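Local coordinates for protein endo-1,4-beta-xylanase (Uncultured bacterium, PDB 7AX7) that removes acetyl groups from acetylated xylan with the help of a cobalt ion, as the family 4 carbohydrate esterase domain of a multidomain xylanase, at residues 17-30 against 162-174. Sequence-based numbering, arbitrary orientation.
Sequences TTSDVLDILERYGV and VQALPQIIEGLKN
Two neighbouring outer helices of a NodB-type deacetylase barrel, lying nearly parallel with axes 9.7 Å apart and crossing at -19°, meet where Ile24 of helix 17-28 pushes into a hole formed by Val162, Leu165, Pro166 and Ile169. Its two branches divide the work. With CG2 anti to the backbone N and CG1 anti to the carbonyl carbon (chi1 -68°), CG2 lies 3.7 Å from Leu165 CD2, while CD1, on the longer branch, comes to 3.4 Å from the backbone O of Val162. Knobs-into-holes packing is reciprocated one turn earlier: Val162 sits among Thr17, Asp20, Val21 and Ile24, its CG2 only 3.5 Å from Thr17 CG2, while Thr17 OG1 turns to the backbone N of Gly157. In this distorted beta/alpha barrel, helices surround a curled parallel sheet, and the inner edge of the seam follows that design: Leu25 CD2 meets Ile169 CD1 at 4.0 Å, and Val30, whose CG2 packs on Ile169 CG2, also touches Phe179 of strand 177-179. At the C-terminal end Tyr28 lays one ring face over Ile169, whose CG2 comes within 3.6 Å of Tyr28 CG. A water at the ring's edge, in its plane, links Tyr28 OH to Glu170 OE1. Gly29, with positive phi, closes the helix in a Schellman motif, and the extended Lys173 chain passes Val30 CG2 before NZ donates to Tyr28 O at 3.0 Å, in the carbonyl plane at a C=O...N angle of 159°.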
loop_
_atom_site.group_PDB
_atom_site.type_symbol
_atom_site.label_atom_id
_atom_site.label_comp_id
_atom_site.label_asym_id
_atom_site.label_seq_id
_atom_site.Cartn_x
_atom_site.Cartn_y
_atom_site.Cartn_z
ATOM N N THR A 17 -9.736 -2.414 11.308
ATOM C CA THR A 17 -10.385 -2.316 10.010
ATOM C C THR A 17 -9.689 -3.203 8.987
ATOM O O THR A 17 -10.344 -3.796 8.116
ATOM C CB THR A 17 -10.412 -0.862 9.543
ATOM O OG1 THR A 17 -11.140 -0.069 10.495
ATOM C CG2 THR A 17 -11.065 -0.749 8.170
ATOM N N THR A 18 -8.358 -3.307 9.080
ATOM C CA THR A 18 -7.609 -4.204 8.203
ATOM C C THR A 18 -8.258 -5.583 8.117
ATOM O O THR A 18 -8.335 -6.173 7.035
ATOM C CB THR A 18 -6.166 -4.349 8.691
ATOM O OG1 THR A 18 -5.527 -3.066 8.734
ATOM C CG2 THR A 18 -5.385 -5.286 7.756
ATOM N N SER A 19 -8.702 -6.126 9.257
ATOM C CA SER A 19 -9.276 -7.469 9.256
ATOM C C SER A 19 -10.501 -7.546 8.357
ATOM O O SER A 19 -10.749 -8.578 7.722
ATOM C CB SER A 19 -9.630 -7.893 10.680
ATOM O OG SER A 19 -8.462 -7.970 11.469
ATOM N N ASP A 20 -11.287 -6.469 8.298
ATOM C CA ASP A 20 -12.445 -6.448 7.410
ATOM C C ASP A 20 -12.013 -6.373 5.952
ATOM O O ASP A 20 -12.654 -6.967 5.076
ATOM C CB ASP A 20 -13.356 -5.269 7.760
ATOM C CG ASP A 20 -13.907 -5.354 9.178
ATOM O OD1 ASP A 20 -14.359 -6.444 9.592
ATOM O OD2 ASP A 20 -13.886 -4.326 9.878
ATOM N N VAL A 21 -10.940 -5.624 5.671
ATOM C CA VAL A 21 -10.400 -5.607 4.319
ATOM C C VAL A 21 -9.960 -7.012 3.927
ATOM O O VAL A 21 -10.274 -7.497 2.830
ATOM C CB VAL A 21 -9.247 -4.583 4.215
ATOM C CG1 VAL A 21 -8.537 -4.681 2.862
ATOM C CG2 VAL A 21 -9.769 -3.155 4.442
ATOM N N LEU A 22 -9.271 -7.707 4.840
ATOM C CA LEU A 22 -8.774 -9.049 4.547
ATOM C C LEU A 22 -9.915 -10.026 4.284
ATOM O O LEU A 22 -9.826 -10.865 3.377
ATOM C CB LEU A 22 -7.911 -9.545 5.706
ATOM C CG LEU A 22 -6.586 -8.812 5.940
ATOM C CD1 LEU A 22 -5.960 -9.350 7.204
ATOM C CD2 LEU A 22 -5.638 -8.964 4.731
ATOM N N ASP A 23 -10.971 -9.962 5.099
ATOM C CA ASP A 23 -12.136 -10.811 4.872
ATOM C C ASP A 23 -12.608 -10.703 3.433
ATOM O O ASP A 23 -12.915 -11.713 2.791
ATOM C CB ASP A 23 -13.270 -10.426 5.824
ATOM C CG ASP A 23 -12.992 -10.812 7.268
ATOM O OD1 ASP A 23 -12.051 -11.599 7.520
ATOM O OD2 ASP A 23 -13.723 -10.316 8.149
ATOM N N ILE A 24 -12.647 -9.476 2.904
ATOM C CA ILE A 24 -13.128 -9.253 1.545
ATOM C C ILE A 24 -12.107 -9.756 0.524
ATOM O O ILE A 24 -12.456 -10.440 -0.446
ATOM C CB ILE A 24 -13.454 -7.762 1.346
ATOM C CG1 ILE A 24 -14.674 -7.371 2.189
ATOM C CG2 ILE A 24 -13.636 -7.429 -0.137
ATOM C CD1 ILE A 24 -14.785 -5.855 2.435
ATOM N N LEU A 25 -10.832 -9.412 0.717
ATOM C CA LEU A 25 -9.798 -9.916 -0.178
ATOM C C LEU A 25 -9.809 -11.438 -0.222
ATOM O O LEU A 25 -9.699 -12.035 -1.297
ATOM C CB LEU A 25 -8.423 -9.398 0.251
ATOM C CG LEU A 25 -8.186 -7.878 0.231
ATOM C CD1 LEU A 25 -6.785 -7.573 0.730
ATOM C CD2 LEU A 25 -8.400 -7.288 -1.173
ATOM N N GLU A 26 -9.957 -12.084 0.934
ATOM C CA GLU A 26 -9.996 -13.546 0.953
ATOM C C GLU A 26 -11.208 -14.071 0.198
ATOM O O GLU A 26 -11.107 -15.051 -0.553
ATOM C CB GLU A 26 -10.004 -14.055 2.395
ATOM C CG GLU A 26 -10.036 -15.576 2.536
ATOM C CD GLU A 26 -9.987 -16.021 3.999
ATOM O OE1 GLU A 26 -10.451 -15.252 4.870
ATOM O OE2 GLU A 26 -9.482 -17.133 4.276
ATOM N N ARG A 27 -12.366 -13.431 0.389
ATOM C CA ARG A 27 -13.591 -13.880 -0.267
ATOM C C ARG A 27 -13.420 -13.912 -1.779
ATOM O O ARG A 27 -13.865 -14.855 -2.440
ATOM C CB ARG A 27 -14.750 -12.962 0.144
ATOM C CG ARG A 27 -16.136 -13.297 -0.407
ATOM C CD ARG A 27 -17.102 -12.114 -0.169
ATOM N NE ARG A 27 -16.988 -11.597 1.196
ATOM C CZ ARG A 27 -17.294 -10.358 1.578
ATOM N NH1 ARG A 27 -17.741 -9.456 0.705
ATOM N NH2 ARG A 27 -17.142 -10.020 2.847
ATOM N N TYR A 28 -12.770 -12.890 -2.345
ATOM C CA TYR A 28 -12.559 -12.775 -3.786
ATOM C C TYR A 28 -11.241 -13.386 -4.266
ATOM O O TYR A 28 -10.946 -13.320 -5.466
ATOM C CB TYR A 28 -12.629 -11.296 -4.205
ATOM C CG TYR A 28 -14.041 -10.743 -4.215
ATOM C CD1 TYR A 28 -14.884 -10.940 -5.313
ATOM C CD2 TYR A 28 -14.540 -10.049 -3.120
ATOM C CE1 TYR A 28 -16.188 -10.439 -5.318
ATOM C CE2 TYR A 28 -15.837 -9.547 -3.113
ATOM C CZ TYR A 28 -16.652 -9.747 -4.205
ATOM O OH TYR A 28 -17.934 -9.239 -4.180
ATOM N N GLY A 29 -10.444 -13.970 -3.376
ATOM C CA GLY A 29 -9.182 -14.560 -3.809
ATOM C C GLY A 29 -8.205 -13.548 -4.368
ATOM O O GLY A 29 -7.500 -13.834 -5.345
ATOM N N VAL A 30 -8.138 -12.371 -3.756
ATOM C CA VAL A 30 -7.366 -11.244 -4.262
ATOM C C VAL A 30 -6.262 -10.911 -3.269
ATOM O O VAL A 30 -6.477 -10.939 -2.052
ATOM C CB VAL A 30 -8.281 -10.022 -4.504
ATOM C CG1 VAL A 30 -7.463 -8.779 -4.746
ATOM C CG2 VAL A 30 -9.222 -10.298 -5.685
ATOM N N VAL A 162 -14.118 -0.131 3.353
ATOM C CA VAL A 162 -14.566 -1.514 3.484
ATOM C C VAL A 162 -15.864 -1.734 2.714
ATOM O O VAL A 162 -16.012 -2.724 1.988
ATOM C CB VAL A 162 -14.714 -1.884 4.970
ATOM C CG1 VAL A 162 -15.307 -3.274 5.101
ATOM C CG2 VAL A 162 -13.346 -1.799 5.673
ATOM N N GLN A 163 -16.821 -0.812 2.847
ATOM C CA GLN A 163 -18.070 -0.941 2.103
ATOM C C GLN A 163 -17.830 -0.882 0.600
ATOM O O GLN A 163 -18.484 -1.593 -0.168
ATOM C CB GLN A 163 -19.056 0.153 2.520
ATOM C CG GLN A 163 -19.610 0.002 3.915
ATOM C CD GLN A 163 -20.409 1.228 4.350
ATOM O OE1 GLN A 163 -19.841 2.273 4.701
ATOM N NE2 GLN A 163 -21.729 1.110 4.315
ATOM N N ALA A 164 -16.886 -0.047 0.167
ATOM C CA ALA A 164 -16.630 0.154 -1.257
ATOM C C ALA A 164 -15.886 -1.014 -1.890
ATOM O O ALA A 164 -16.054 -1.269 -3.084
ATOM C CB ALA A 164 -15.829 1.439 -1.461
ATOM N N LEU A 165 -15.071 -1.732 -1.119
ATOM C CA LEU A 165 -14.136 -2.677 -1.723
ATOM C C LEU A 165 -14.803 -3.795 -2.535
ATOM O O LEU A 165 -14.267 -4.147 -3.602
ATOM C CB LEU A 165 -13.232 -3.250 -0.624
ATOM C CG LEU A 165 -12.061 -4.112 -1.101
ATOM C CD1 LEU A 165 -11.145 -3.330 -2.041
ATOM C CD2 LEU A 165 -11.273 -4.650 0.078
ATOM N N PRO A 166 -15.932 -4.388 -2.125
ATOM C CA PRO A 166 -16.494 -5.464 -2.960
ATOM C C PRO A 166 -16.856 -5.016 -4.366
ATOM O O PRO A 166 -16.537 -5.732 -5.323
ATOM C CB PRO A 166 -17.713 -5.929 -2.150
ATOM C CG PRO A 166 -17.266 -5.709 -0.722
ATOM C CD PRO A 166 -16.577 -4.350 -0.799
ATOM N N GLN A 167 -17.499 -3.850 -4.526
ATOM C CA GLN A 167 -17.800 -3.352 -5.869
ATOM C C GLN A 167 -16.527 -3.101 -6.663
ATOM O O GLN A 167 -16.491 -3.319 -7.880
ATOM C CB GLN A 167 -18.614 -2.057 -5.806
ATOM C CG GLN A 167 -20.075 -2.198 -5.382
ATOM C CD GLN A 167 -20.749 -0.836 -5.138
ATOM O OE1 GLN A 167 -20.932 -0.418 -3.991
ATOM N NE2 GLN A 167 -21.119 -0.151 -6.218
ATOM N N ILE A 168 -15.489 -2.587 -6.004
ATOM C CA ILE A 168 -14.240 -2.300 -6.703
ATOM C C ILE A 168 -13.647 -3.582 -7.280
ATOM O O ILE A 168 -13.287 -3.638 -8.461
ATOM C CB ILE A 168 -13.242 -1.583 -5.773
ATOM C CG1 ILE A 168 -13.757 -0.184 -5.404
ATOM C CG2 ILE A 168 -11.844 -1.493 -6.456
ATOM C CD1 ILE A 168 -12.972 0.493 -4.264
ATOM N N ILE A 169 -13.544 -4.632 -6.460
ATOM C CA ILE A 169 -12.940 -5.881 -6.928
ATOM C C ILE A 169 -13.794 -6.498 -8.027
ATOM O O ILE A 169 -13.302 -6.837 -9.113
ATOM C CB ILE A 169 -12.745 -6.862 -5.757
ATOM C CG1 ILE A 169 -11.675 -6.341 -4.793
ATOM C CG2 ILE A 169 -12.396 -8.275 -6.274
ATOM C CD1 ILE A 169 -11.631 -7.091 -3.502
ATOM N N GLU A 170 -15.090 -6.656 -7.755
ATOM C CA GLU A 170 -15.998 -7.234 -8.736
ATOM C C GLU A 170 -15.940 -6.469 -10.049
ATOM O O GLU A 170 -15.960 -7.075 -11.129
ATOM C CB GLU A 170 -17.423 -7.234 -8.185
ATOM C CG GLU A 170 -18.437 -7.934 -9.074
ATOM C CD GLU A 170 -19.856 -7.519 -8.763
ATOM O OE1 GLU A 170 -20.366 -7.904 -7.694
ATOM O OE2 GLU A 170 -20.453 -6.791 -9.585
ATOM N N GLY A 171 -15.867 -5.134 -9.974
ATOM C CA GLY A 171 -15.898 -4.326 -11.183
ATOM C C GLY A 171 -14.615 -4.420 -11.987
ATOM O O GLY A 171 -14.643 -4.432 -13.221
ATOM N N LEU A 172 -13.473 -4.492 -11.303
ATOM C CA LEU A 172 -12.212 -4.574 -12.031
ATOM C C LEU A 172 -12.051 -5.940 -12.695
ATOM O O LEU A 172 -11.563 -6.031 -13.829
ATOM C CB LEU A 172 -11.045 -4.251 -11.092
ATOM C CG LEU A 172 -10.978 -2.764 -10.683
ATOM C CD1 LEU A 172 -9.914 -2.513 -9.635
ATOM C CD2 LEU A 172 -10.746 -1.881 -11.893
ATOM N N LYS A 173 -12.451 -7.014 -12.008
ATOM C CA LYS A 173 -12.478 -8.326 -12.649
ATOM C C LYS A 173 -13.388 -8.315 -13.871
ATOM O O LYS A 173 -13.036 -8.859 -14.926
ATOM C CB LYS A 173 -12.941 -9.397 -11.655
ATOM C CG LYS A 173 -11.955 -9.676 -10.538
ATOM C CD LYS A 173 -12.301 -10.958 -9.791
ATOM C CE LYS A 173 -11.303 -11.223 -8.667
ATOM N NZ LYS A 173 -11.204 -12.677 -8.354
ATOM N N ASN A 174 -14.563 -7.690 -13.745
ATOM C CA ASN A 174 -15.484 -7.575 -14.871
ATOM C C ASN A 174 -14.840 -6.859 -16.052
ATOM O O ASN A 174 -15.238 -7.071 -17.203
ATOM C CB ASN A 174 -16.745 -6.842 -14.411
ATOM C CG ASN A 174 -17.789 -6.728 -15.500
ATOM O OD1 ASN A 174 -17.957 -5.669 -16.095
ATOM N ND2 ASN A 174 -18.504 -7.820 -15.760
HETATM O O HOH W 1 -19.593 -10.101 -6.123
#